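Local coordinates for siderophore-interacting protein (Aeromonas hydrophila, PDB 6K2L) that binds flavin-adenine dinucleotide and probably reduces ferric siderophores so that the cell can release and use their iron, at residues 23-28 and 147-152; 143-148 and 173-178; 45-50 and 95-100. The protein carries 1 engineered substitution. All coordinates share one frame; numbering follows the deposited sequence.

Contact 3 (45-50 and 95-100) lies wholly within the antiparallel FAD-binding barrel, contact 2 (143-148 and 173-178) wholly within the domain built on the parallel sheet, and contact 1 (23-28 and 147-152) joins the two. The centre of contact 1 is about 7 Å from that of contact 2 and about 10 Å from that of contact 3; contacts 2 and 3 are about 16 Å apart. Contacts 1 and 2 share Ala147 and Leu148, where strand 138-144 passes into helix 148-155. Contacts 1 and 3 use neighbouring barrel strands, 25-31 and 94-100. Both segments of contact 3 lie between those of contact 1 in sequence. The flavin occupies the interface between the domains.

Contact 1: 23-28 and 147-152; sequences PHLRRI and ALPAIS
The puckered ring of Pro149 turns its CG corner toward Leu25, whose CD1 methyl stops 4.4 Å from Pro149 CG. That same corner also rests against the side chain of Asp98, and the nearest atom of the bound FAD is about 4 Å from the Pro149 side chain. The truly flat group here is the carbonyl of Leu148, used on both faces: Ser152 N meets Leu148 O from one side of the carbonyl plane and Ser152 OG from the other. The hydroxyl bond is short, 2.6 Å from Ser152 OG to Leu148 O, with the donor tilted 32° from the plane. A chi1 of -53° folds the serine hydroxyl back along the helix, where it adds a second bond to the ordinary helical one.

Leu25 carries the contact from the barrel side. Its CG is turned anti to the backbone N (chi1 -163°), and the fork beyond it serves two neighbours at once: while CD1 takes the proline, CD2 packs 4.3 Å from Leu148 CD2. A branched apolar side chain suits this divided role. The residues belong to different domains of a ferredoxin-reductase-like flavoprotein, Leu25 to strand 25-31 of the antiparallel barrel and Leu148 and Pro149 to the opening turn of helix 148-155, which follows the first strand of the parallel sheet. Proline, which has no N-H to donate, fits there because N-H groups of a helix's first turn have no carbonyl within the helix to bond. The contact is small, 95 Å² in all, and wholly apolar, but buried. Gln177 covers Leu25 CD2 as well, Leu179 adds to the packing of Leu148, and Arg27, on the same strand as Leu25, forms a salt bridge through NE to Asp98.

Contact 2: 143-148 and 173-178; sequences GDLTAL and QEDVQD. With FAD (flavin-adenine dinucleotide), chain C.
Leu145 and Asp175 each hold CG anti to the carbonyl carbon (chi1 -82° and -71°), and their side chains cross at about a right angle. Leu148 and Gln177 instead approach from opposite directions; the Gln177 chain runs extended beyond CG. These pairs join the strand-turn-helix unit that opens the parallel, nucleotide-binding-type domain to the loop following its second strand, 163-170. The turn is an Asx turn: Asp144 OD1 accepts from Thr146 N at 2.7 Å, met on the anti side and 30° out of the carboxylate plane. Aspartate suits this turn because its short carboxylate can receive an amide two residues on, while OD2 takes bonds from Glu221 N and Trp249 NE1.

Leu145 CD1 touches the apolar root of Asp175, lying 4.2 Å from Asp175 CB and equally far from its CG. The charged end is otherwise engaged: Asp175 OD1 bonds to Ser22 OG and His24 N, so a buried carboxylate is satisfied beside leucine and the loop is tied to the barrel domain. Val170 and Ala100 also pack on Leu145, and Trp189 on both Leu148 and Gln177.

On the flavin side, Thr146 sends its methyl toward the adenine and its CB toward the isoalloxazine, with Thr146 CB 3.6 Å from FAD N1 and Thr146 CG2 3.3 Å from FAD N6A. A small beta-branched residue can reach both parts of the folded cofactor. Across the other pair, the Leu148 methyl sits against the Gln177 amide, with Leu148 CD2 3.7 Å from Gln177 CD and 3.6 Å from Gln177 NE2.

Contact 3: 45-50 and 95-100; sequences AHIKIM and LDIDFA. With FAD (flavin-adenine dinucleotide), chain C.
Ile97 reaches out from strand 94-100 to meet Ile47 tip to tip, Ile97 CD1 lying 3.7 Å from Ile47 CD1. The same methyl also touches Ile49 CG2; one methyl thus serves two residues of strand 46-51. Next, Asp98 turns its backbone carbonyl to the flavin: FAD N3 donates to Asp98 O at 3.0 Å, nearly straight at 167°. Phe99 swings its ring back into the interior (chi1 -77°), and Ile49 CD1 meets it at the edge, near the ring plane, 4.2 Å from Phe99 CZ. Phe83 and Ile28 cover the ring further. Ala100 N then donates to FAD O2 over 2.9 Å, and its small methyl fits between the flavin O2 and the adenine amino group. From the other segment, His46 receives the FAD methyl C7M over the centre of its ring, 3.4 Å above the plane. The segments 46-50 and 95-100 run at 78° to each other, their axes 10.5 Å apart at closest approach; strand 79-89 lies between their strands in the sheet. Apolar residues filling the interior, and backbone groups reading the flavin pyrimidine edge, are characteristic of the antiparallel FAD-binding barrel of the ferredoxin-reductase fold.

Contact 1: 23-28 and 147-152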
loop_
_atom_site.group_PDB
_atom_site.type_symbol
_atom_site.label_atom_id
_atom_site.label_comp_id
_atom_site.label_asym_id
_atom_site.label_seq_id
_atom_site.Cartn_x
_atom_site.Cartn_y
_atom_site.Cartn_z
ATOM N N PRO A 23 -9.636 22.436 0.638
ATOM C CA PRO A 23 -9.093 23.719 1.130
ATOM C C PRO A 23 -8.264 23.625 2.409
ATOM O O PRO A 23 -7.381 24.464 2.622
ATOM C CB PRO A 23 -10.356 24.562 1.340
ATOM C CG PRO A 23 -11.297 24.038 0.328
ATOM C CD PRO A 23 -11.060 22.556 0.283
ATOM N N HIS A 24 -8.523 22.647 3.281
ATOM C CA HIS A 24 -7.770 22.504 4.522
ATOM C C HIS A 24 -7.022 21.178 4.611
ATOM O O HIS A 24 -6.780 20.669 5.704
ATOM C CB HIS A 24 -8.675 22.673 5.731
ATOM C CG HIS A 24 -9.255 24.037 5.847
ATOM N ND1 HIS A 24 -10.332 24.449 5.090
ATOM C CD2 HIS A 24 -8.895 25.100 6.606
ATOM C CE1 HIS A 24 -10.625 25.702 5.391
ATOM N NE2 HIS A 24 -9.766 26.123 6.307
ATOM N N LEU A 25 -6.646 20.612 3.475
ATOM C CA LEU A 25 -5.839 19.401 3.449
ATOM C C LEU A 25 -4.837 19.551 2.314
ATOM O O LEU A 25 -5.210 19.575 1.139
ATOM C CB LEU A 25 -6.709 18.152 3.285
ATOM C CG LEU A 25 -5.934 16.876 3.674
ATOM C CD1 LEU A 25 -5.627 16.853 5.182
ATOM C CD2 LEU A 25 -6.619 15.589 3.206
ATOM N N ARG A 26 -3.569 19.669 2.660
ATOM C CA ARG A 26 -2.536 20.033 1.698
ATOM C C ARG A 26 -1.561 18.873 1.547
ATOM O O ARG A 26 -0.898 18.492 2.514
ATOM C CB ARG A 26 -1.820 21.308 2.147
ATOM C CG ARG A 26 -0.760 21.774 1.177
ATOM C CD ARG A 26 -0.254 23.155 1.539
ATOM N NE ARG A 26 -1.153 24.162 0.975
ATOM C CZ ARG A 26 -1.333 25.378 1.474
ATOM N NH1 ARG A 26 -0.653 25.765 2.546
ATOM N NH2 ARG A 26 -2.186 26.204 0.893
ATOM N N ARG A 27 -1.496 18.300 0.350
ATOM C CA ARG A 27 -0.635 17.156 0.053
ATOM C C ARG A 27 0.713 17.676 -0.423
ATOM O O ARG A 27 0.820 18.238 -1.526
ATOM C CB ARG A 27 -1.256 16.258 -1.016
ATOM C CG ARG A 27 -0.323 15.153 -1.538
ATOM C CD ARG A 27 -1.110 13.941 -2.086
ATOM N NE ARG A 27 -2.244 13.646 -1.218
ATOM C CZ ARG A 27 -3.435 13.210 -1.628
ATOM N NH1 ARG A 27 -3.663 12.987 -2.922
ATOM N NH2 ARG A 27 -4.396 13.003 -0.723
ATOM N N ILE A 28 1.743 17.484 0.397
ATOM C CA ILE A 28 3.095 17.909 0.081
ATOM C C ILE A 28 3.878 16.676 -0.337
ATOM O O ILE A 28 3.899 15.666 0.377
ATOM C CB ILE A 28 3.746 18.610 1.276
ATOM C CG1 ILE A 28 3.006 19.921 1.574
ATOM C CG2 ILE A 28 5.192 18.807 0.999
ATOM C CD1 ILE A 28 3.411 20.578 2.905
ATOM N N ALA A 147 -6.589 12.552 10.806
ATOM C CA ALA A 147 -6.645 11.115 10.620
ATOM C C ALA A 147 -7.104 10.730 9.219
ATOM O O ALA A 147 -7.053 9.556 8.865
ATOM C CB ALA A 147 -7.585 10.487 11.659
ATOM N N LEU A 148 -7.549 11.686 8.415
ATOM C CA LEU A 148 -7.992 11.358 7.062
ATOM C C LEU A 148 -6.873 10.830 6.164
ATOM O O LEU A 148 -7.161 9.993 5.294
ATOM C CB LEU A 148 -8.666 12.586 6.438
ATOM C CG LEU A 148 -9.346 12.356 5.096
ATOM C CD1 LEU A 148 -10.200 11.111 5.217
ATOM C CD2 LEU A 148 -10.159 13.567 4.602
ATOM N N PRO A 149 -5.625 11.273 6.266
ATOM C CA PRO A 149 -4.608 10.652 5.400
ATOM C C PRO A 149 -4.367 9.178 5.704
ATOM O O PRO A 149 -4.267 8.375 4.764
ATOM C CB PRO A 149 -3.380 11.538 5.637
ATOM C CG PRO A 149 -3.999 12.880 6.028
ATOM C CD PRO A 149 -5.139 12.518 6.884
ATOM N N ALA A 150 -4.323 8.800 6.985
ATOM C CA ALA A 150 -4.205 7.400 7.397
ATOM C C ALA A 150 -5.396 6.563 6.952
ATOM O O ALA A 150 -5.222 5.457 6.415
ATOM C CB ALA A 150 -4.089 7.308 8.912
ATOM N N ILE A 151 -6.611 7.055 7.218
ATOM C CA ILE A 151 -7.819 6.356 6.792
ATOM C C ILE A 151 -7.894 6.238 5.262
ATOM O O ILE A 151 -8.337 5.215 4.746
ATOM C CB ILE A 151 -9.057 7.042 7.388
ATOM C CG1 ILE A 151 -9.010 6.896 8.908
ATOM C CG2 ILE A 151 -10.336 6.438 6.795
ATOM C CD1 ILE A 151 -10.088 7.731 9.646
ATOM N N SER A 152 -7.452 7.253 4.511
ATOM C CA SER A 152 -7.426 7.138 3.054
ATOM C C SER A 152 -6.428 6.080 2.596
ATOM O O SER A 152 -6.731 5.251 1.709
ATOM C CB SER A 152 -7.088 8.484 2.424
ATOM O OG SER A 152 -7.943 9.509 2.894
#

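Contact 2: 143-148 and 173-178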
loop_
_atom_site.group_PDB
_atom_site.type_symbol
_atom_site.label_atom_id
_atom_site.label_comp_id
_atom_site.label_asym_id
_atom_site.label_seq_id
_atom_site.Cartn_x
_atom_site.Cartn_y
_atom_site.Cartn_z
ATOM N N GLY A 143 -12.372 9.487 12.642
ATOM C CA GLY A 143 -11.281 10.444 12.714
ATOM C C GLY A 143 -11.706 11.826 12.257
ATOM O O GLY A 143 -12.877 12.081 11.957
ATOM N N ASP A 144 -10.723 12.726 12.219
ATOM C CA ASP A 144 -10.906 14.071 11.707
ATOM C C ASP A 144 -9.893 14.255 10.585
ATOM O O ASP A 144 -9.277 13.278 10.147
ATOM C CB ASP A 144 -10.785 15.113 12.836
ATOM C CG ASP A 144 -9.398 15.100 13.548
ATOM O OD1 ASP A 144 -8.367 14.749 12.924
ATOM O OD2 ASP A 144 -9.334 15.477 14.741
ATOM N N LEU A 145 -9.701 15.503 10.130
ATOM C CA LEU A 145 -8.742 15.742 9.050
ATOM C C LEU A 145 -7.325 15.275 9.388
ATOM O O LEU A 145 -6.561 14.942 8.470
ATOM C CB LEU A 145 -8.696 17.226 8.688
ATOM C CG LEU A 145 -9.816 17.645 7.749
ATOM C CD1 LEU A 145 -9.659 19.099 7.382
ATOM C CD2 LEU A 145 -9.846 16.749 6.525
ATOM N N THR A 146 -6.926 15.271 10.667
ATOM C CA THR A 146 -5.587 14.779 10.970
ATOM C C THR A 146 -5.467 13.272 10.782
ATOM O O THR A 146 -4.353 12.775 10.577
ATOM C CB THR A 146 -5.187 15.144 12.389
ATOM O OG1 THR A 146 -6.000 14.424 13.311
ATOM C CG2 THR A 146 -5.370 16.604 12.623
ATOM N N ALA A 147 -6.589 12.552 10.806
ATOM C CA ALA A 147 -6.645 11.115 10.620
ATOM C C ALA A 147 -7.104 10.730 9.219
ATOM O O ALA A 147 -7.053 9.556 8.865
ATOM C CB ALA A 147 -7.585 10.487 11.659
ATOM N N LEU A 148 -7.549 11.686 8.415
ATOM C CA LEU A 148 -7.992 11.358 7.062
ATOM C C LEU A 148 -6.873 10.830 6.164
ATOM O O LEU A 148 -7.161 9.993 5.294
ATOM C CB LEU A 148 -8.666 12.586 6.438
ATOM C CG LEU A 148 -9.346 12.356 5.096
ATOM C CD1 LEU A 148 -10.200 11.111 5.217
ATOM C CD2 LEU A 148 -10.159 13.567 4.602
ATOM N N GLN A 173 -17.608 22.329 5.274
ATOM C CA GLN A 173 -18.253 21.518 4.246
ATOM C C GLN A 173 -17.366 21.301 3.027
ATOM O O GLN A 173 -17.468 20.254 2.384
ATOM C CB GLN A 173 -19.592 22.167 3.828
ATOM C CG GLN A 173 -20.259 21.549 2.598
ATOM C CD GLN A 173 -21.004 20.216 2.905
ATOM O OE1 GLN A 173 -21.547 20.025 4.009
ATOM N NE2 GLN A 173 -21.027 19.298 1.923
ATOM N N GLU A 174 -16.478 22.244 2.704
ATOM C CA GLU A 174 -15.635 22.100 1.515
ATOM C C GLU A 174 -14.522 21.072 1.676
ATOM O O GLU A 174 -13.867 20.734 0.681
ATOM C CB GLU A 174 -15.012 23.442 1.130
ATOM C CG GLU A 174 -15.992 24.431 0.518
ATOM C CD GLU A 174 -16.728 25.274 1.560
ATOM O OE1 GLU A 174 -17.263 26.326 1.149
ATOM O OE2 GLU A 174 -16.765 24.907 2.769
ATOM N N ASP A 175 -14.275 20.582 2.893
ATOM C CA ASP A 175 -13.235 19.589 3.134
ATOM C C ASP A 175 -13.753 18.157 3.081
ATOM O O ASP A 175 -12.953 17.219 3.141
ATOM C CB ASP A 175 -12.533 19.889 4.455
ATOM C CG ASP A 175 -11.657 21.152 4.354
ATOM O OD1 ASP A 175 -10.679 21.123 3.567
ATOM O OD2 ASP A 175 -11.963 22.180 5.014
ATOM N N VAL A 176 -15.061 17.974 2.921
ATOM C CA VAL A 176 -15.615 16.691 2.513
ATOM C C VAL A 176 -15.094 16.366 1.121
ATOM O O VAL A 176 -15.090 17.218 0.225
ATOM C CB VAL A 176 -17.151 16.723 2.538
ATOM C CG1 VAL A 176 -17.719 15.453 1.926
ATOM C CG2 VAL A 176 -17.655 16.903 3.962
ATOM N N GLN A 177 -14.618 15.146 0.941
ATOM C CA GLN A 177 -13.993 14.782 -0.311
ATOM C C GLN A 177 -14.383 13.358 -0.647
ATOM O O GLN A 177 -14.946 12.638 0.172
ATOM C CB GLN A 177 -12.472 14.935 -0.240
ATOM C CG GLN A 177 -11.899 14.828 1.148
ATOM C CD GLN A 177 -10.371 14.871 1.162
ATOM O OE1 GLN A 177 -9.699 14.013 0.566
ATOM N NE2 GLN A 177 -9.812 15.868 1.873
ATOM N N ASP A 178 -14.097 12.957 -1.874
ATOM C CA ASP A 178 -14.365 11.587 -2.264
ATOM C C ASP A 178 -13.311 10.693 -1.638
ATOM O O ASP A 178 -12.133 11.047 -1.575
ATOM C CB ASP A 178 -14.376 11.447 -3.785
ATOM C CG ASP A 178 -15.391 12.386 -4.445
ATOM O OD1 ASP A 178 -16.420 12.707 -3.798
ATOM O OD2 ASP A 178 -15.171 12.799 -5.610
HETATM P PA FAD C . 1.049 22.422 17.409
HETATM O O1A FAD C . 2.271 23.274 17.537
HETATM O O2A FAD C . 1.173 20.986 17.936
HETATM O O5B FAD C . -0.258 22.996 18.180
HETATM C C5B FAD C . -0.661 24.377 18.066
HETATM C C4B FAD C . -2.129 24.571 18.387
HETATM O O4B FAD C . -2.942 24.196 17.252
HETATM C C3B FAD C . -2.698 23.793 19.572
HETATM O O3B FAD C . -3.683 24.576 20.243
HETATM C C2B FAD C . -3.302 22.550 18.904
HETATM O O2B FAD C . -4.390 21.955 19.607
HETATM C C1B FAD C . -3.810 23.124 17.586
HETATM N N9A FAD C . -3.743 22.183 16.496
HETATM C C8A FAD C . -2.727 21.299 16.233
HETATM N N7A FAD C . -2.909 20.583 15.148
HETATM C C5A FAD C . -4.124 21.040 14.658
HETATM C C6A FAD C . -4.881 20.688 13.526
HETATM N N6A FAD C . -4.487 19.779 12.632
HETATM N N1A FAD C . -6.061 21.330 13.331
HETATM C C2A FAD C . -6.444 22.252 14.220
HETATM N N3A FAD C . -5.806 22.674 15.319
HETATM C C4A FAD C . -4.646 22.029 15.478
HETATM N N1 FAD C . -1.696 15.633 11.522
HETATM C C2 FAD C . -1.800 15.919 10.190
HETATM O O2 FAD C . -2.112 17.043 9.788
HETATM N N3 FAD C . -1.566 14.929 9.250
HETATM C C4 FAD C . -1.222 13.626 9.514
HETATM O O4 FAD C . -1.030 12.837 8.589
HETATM C C4X FAD C . -1.098 13.331 10.931
HETATM N N5 FAD C . -0.758 12.095 11.285
HETATM C C5X FAD C . -0.652 11.819 12.625
HETATM C C6 FAD C . -0.321 10.527 13.012
HETATM C C7 FAD C . -0.223 10.182 14.357
HETATM C C7M FAD C . 0.162 8.773 14.730
HETATM C C8 FAD C . -0.428 11.168 15.342
HETATM C C8M FAD C . -0.286 10.849 16.810
HETATM C C9 FAD C . -0.742 12.467 14.955
HETATM C C9A FAD C . -0.865 12.798 13.612
HETATM N N10 FAD C . -1.225 14.098 13.201
HETATM C C10 FAD C . -1.363 14.398 11.860
HETATM C "C1'" FAD C . -1.495 15.148 14.200
HETATM C "C2'" FAD C . -0.428 16.242 14.273
HETATM O "O2'" FAD C . 0.781 15.764 14.869
HETATM C "C3'" FAD C . -0.986 17.405 15.098
HETATM O "O3'" FAD C . -1.971 18.077 14.317
HETATM C "C4'" FAD C . 0.060 18.417 15.563
HETATM O "O4'" FAD C . -0.431 19.073 16.735
HETATM C "C5'" FAD C . 0.393 19.410 14.471
HETATM O "O5'" FAD C . 1.499 20.228 14.896
HETATM P P FAD C . 1.501 21.790 14.675
HETATM O O1P FAD C . 2.954 22.238 14.884
HETATM O O2P FAD C . 0.910 22.174 13.394
HETATM O O3P FAD C . 0.606 22.335 15.883
#

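Contact 3: 45-50 and 95-100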
loop_
_atom_site.group_PDB
_atom_site.type_symbol
_atom_site.label_atom_id
_atom_site.label_comp_id
_atom_site.label_asym_id
_atom_site.label_seq_id
_atom_site.Cartn_x
_atom_site.Cartn_y
_atom_site.Cartn_z
ATOM N N ALA A 45 2.044 4.515 7.299
ATOM C CA ALA A 45 2.689 4.423 8.591
ATOM C C ALA A 45 2.833 5.809 9.226
ATOM O O ALA A 45 2.550 6.844 8.614
ATOM C CB ALA A 45 4.039 3.737 8.425
ATOM N N HIS A 46 3.280 5.837 10.475
ATOM C CA HIS A 46 3.653 7.077 11.138
ATOM C C HIS A 46 5.116 7.378 10.900
ATOM O O HIS A 46 5.927 6.478 10.678
ATOM C CB HIS A 46 3.401 7.003 12.634
ATOM C CG HIS A 46 2.116 6.338 12.968
ATOM N ND1 HIS A 46 1.929 5.605 14.119
ATOM C CD2 HIS A 46 0.943 6.288 12.288
ATOM C CE1 HIS A 46 0.692 5.134 14.137
ATOM N NE2 HIS A 46 0.072 5.533 13.037
ATOM N N ILE A 47 5.439 8.660 10.932
ATOM C CA ILE A 47 6.805 9.142 10.948
ATOM C C ILE A 47 6.868 10.319 11.910
ATOM O O ILE A 47 5.848 10.910 12.285
ATOM C CB ILE A 47 7.299 9.570 9.555
ATOM C CG1 ILE A 47 6.268 10.458 8.855
ATOM C CG2 ILE A 47 7.583 8.365 8.706
ATOM C CD1 ILE A 47 6.802 11.075 7.551
ATOM N N LYS A 48 8.087 10.652 12.302
ATOM C CA LYS A 48 8.392 11.916 12.944
ATOM C C LYS A 48 8.990 12.822 11.881
ATOM O O LYS A 48 9.929 12.417 11.187
ATOM C CB LYS A 48 9.382 11.720 14.090
ATOM C CG LYS A 48 8.905 10.811 15.202
ATOM C CD LYS A 48 7.485 11.164 15.626
ATOM C CE LYS A 48 7.259 10.901 17.102
ATOM N NZ LYS A 48 8.090 11.868 17.913
ATOM N N ILE A 49 8.431 14.029 11.722
ATOM C CA ILE A 49 9.110 15.081 10.974
ATOM C C ILE A 49 9.873 15.950 11.966
ATOM O O ILE A 49 9.447 16.156 13.115
ATOM C CB ILE A 49 8.137 15.917 10.106
ATOM C CG1 ILE A 49 7.320 16.891 10.948
ATOM C CG2 ILE A 49 7.293 15.032 9.212
ATOM C CD1 ILE A 49 6.570 17.952 10.110
ATOM N N MET A 50 11.036 16.407 11.541
ATOM C CA MET A 50 11.931 17.176 12.388
ATOM C C MET A 50 11.995 18.573 11.800
ATOM O O MET A 50 12.439 18.760 10.663
ATOM C CB MET A 50 13.309 16.524 12.460
ATOM C CG MET A 50 13.309 15.189 13.201
ATOM S SD MET A 50 14.796 14.147 12.977
ATOM C CE MET A 50 14.210 13.042 11.694
ATOM N N LEU A 95 7.516 10.772 -1.668
ATOM C CA LEU A 95 6.830 10.470 -0.424
ATOM C C LEU A 95 5.831 11.586 -0.139
ATOM O O LEU A 95 6.220 12.747 -0.096
ATOM C CB LEU A 95 7.839 10.332 0.730
ATOM C CG LEU A 95 7.199 9.797 2.015
ATOM C CD1 LEU A 95 8.033 8.713 2.610
ATOM C CD2 LEU A 95 6.950 10.932 3.007
ATOM N N ASP A 96 4.556 11.248 0.070
ATOM C CA ASP A 96 3.472 12.217 0.257
ATOM C C ASP A 96 3.077 12.339 1.720
ATOM O O ASP A 96 2.740 11.345 2.362
ATOM C CB ASP A 96 2.216 11.789 -0.518
ATOM C CG ASP A 96 2.333 12.037 -1.990
ATOM O OD1 ASP A 96 3.241 12.806 -2.374
ATOM O OD2 ASP A 96 1.523 11.461 -2.765
ATOM N N ILE A 97 3.053 13.555 2.235
ATOM C CA ILE A 97 2.477 13.809 3.549
ATOM C C ILE A 97 1.349 14.815 3.402
ATOM O O ILE A 97 1.547 15.865 2.778
ATOM C CB ILE A 97 3.527 14.337 4.531
ATOM C CG1 ILE A 97 4.692 13.366 4.603
ATOM C CG2 ILE A 97 2.891 14.499 5.892
ATOM C CD1 ILE A 97 5.909 13.957 5.386
ATOM N N ASP A 98 0.177 14.513 3.995
ATOM C CA ASP A 98 -0.992 15.401 3.945
ATOM C C ASP A 98 -1.175 16.176 5.257
ATOM O O ASP A 98 -1.411 15.575 6.316
ATOM C CB ASP A 98 -2.271 14.621 3.663
ATOM C CG ASP A 98 -2.343 14.048 2.252
ATOM O OD1 ASP A 98 -1.442 14.296 1.405
ATOM O OD2 ASP A 98 -3.348 13.336 1.990
ATOM N N PHE A 99 -1.140 17.505 5.170
ATOM C CA PHE A 99 -1.211 18.409 6.321
ATOM C C PHE A 99 -2.628 18.956 6.499
ATOM O O PHE A 99 -3.179 19.561 5.570
ATOM C CB PHE A 99 -0.222 19.572 6.128
ATOM C CG PHE A 99 1.201 19.198 6.401
ATOM C CD1 PHE A 99 1.931 18.444 5.476
ATOM C CD2 PHE A 99 1.814 19.562 7.594
ATOM C CE1 PHE A 99 3.240 18.064 5.742
ATOM C CE2 PHE A 99 3.130 19.188 7.857
ATOM C CZ PHE A 99 3.838 18.447 6.932
ATOM N N ALA A 100 -3.211 18.762 7.690
ATOM C CA ALA A 100 -4.495 19.392 8.031
ATOM C C ALA A 100 -4.238 20.860 8.363
ATOM O O ALA A 100 -3.778 21.188 9.455
ATOM C CB ALA A 100 -5.179 18.676 9.196
HETATM P PA FAD C . 1.049 22.422 17.409
HETATM O O1A FAD C . 2.271 23.274 17.537
HETATM O O2A FAD C . 1.173 20.986 17.936
HETATM O O5B FAD C . -0.258 22.996 18.180
HETATM C C5B FAD C . -0.661 24.377 18.066
HETATM C C4B FAD C . -2.129 24.571 18.387
HETATM O O4B FAD C . -2.942 24.196 17.252
HETATM C C3B FAD C . -2.698 23.793 19.572
HETATM O O3B FAD C . -3.683 24.576 20.243
HETATM C C2B FAD C . -3.302 22.550 18.904
HETATM O O2B FAD C . -4.390 21.955 19.607
HETATM C C1B FAD C . -3.810 23.124 17.586
HETATM N N9A FAD C . -3.743 22.183 16.496
HETATM C C8A FAD C . -2.727 21.299 16.233
HETATM N N7A FAD C . -2.909 20.583 15.148
HETATM C C5A FAD C . -4.124 21.040 14.658
HETATM C C6A FAD C . -4.881 20.688 13.526
HETATM N N6A FAD C . -4.487 19.779 12.632
HETATM N N1A FAD C . -6.061 21.330 13.331
HETATM C C2A FAD C . -6.444 22.252 14.220
HETATM N N3A FAD C . -5.806 22.674 15.319
HETATM C C4A FAD C . -4.646 22.029 15.478
HETATM N N1 FAD C . -1.696 15.633 11.522
HETATM C C2 FAD C . -1.800 15.919 10.190
HETATM O O2 FAD C . -2.112 17.043 9.788
HETATM N N3 FAD C . -1.566 14.929 9.250
HETATM C C4 FAD C . -1.222 13.626 9.514
HETATM O O4 FAD C . -1.030 12.837 8.589
HETATM C C4X FAD C . -1.098 13.331 10.931
HETATM N N5 FAD C . -0.758 12.095 11.285
HETATM C C5X FAD C . -0.652 11.819 12.625
HETATM C C6 FAD C . -0.321 10.527 13.012
HETATM C C7 FAD C . -0.223 10.182 14.357
HETATM C C7M FAD C . 0.162 8.773 14.730
HETATM C C8 FAD C . -0.428 11.168 15.342
HETATM C C8M FAD C . -0.286 10.849 16.810
HETATM C C9 FAD C . -0.742 12.467 14.955
HETATM C C9A FAD C . -0.865 12.798 13.612
HETATM N N10 FAD C . -1.225 14.098 13.201
HETATM C C10 FAD C . -1.363 14.398 11.860
HETATM C "C1'" FAD C . -1.495 15.148 14.200
HETATM C "C2'" FAD C . -0.428 16.242 14.273
HETATM O "O2'" FAD C . 0.781 15.764 14.869
HETATM C "C3'" FAD C . -0.986 17.405 15.098
HETATM O "O3'" FAD C . -1.971 18.077 14.317
HETATM C "C4'" FAD C . 0.060 18.417 15.563
HETATM O "O4'" FAD C . -0.431 19.073 16.735
HETATM C "C5'" FAD C . 0.393 19.410 14.471
HETATM O "O5'" FAD C . 1.499 20.228 14.896
HETATM P P FAD C . 1.501 21.790 14.675
HETATM O O1P FAD C . 2.954 22.238 14.884
HETATM O O2P FAD C . 0.910 22.174 13.394
HETATM O O3P FAD C . 0.606 22.335 15.883
#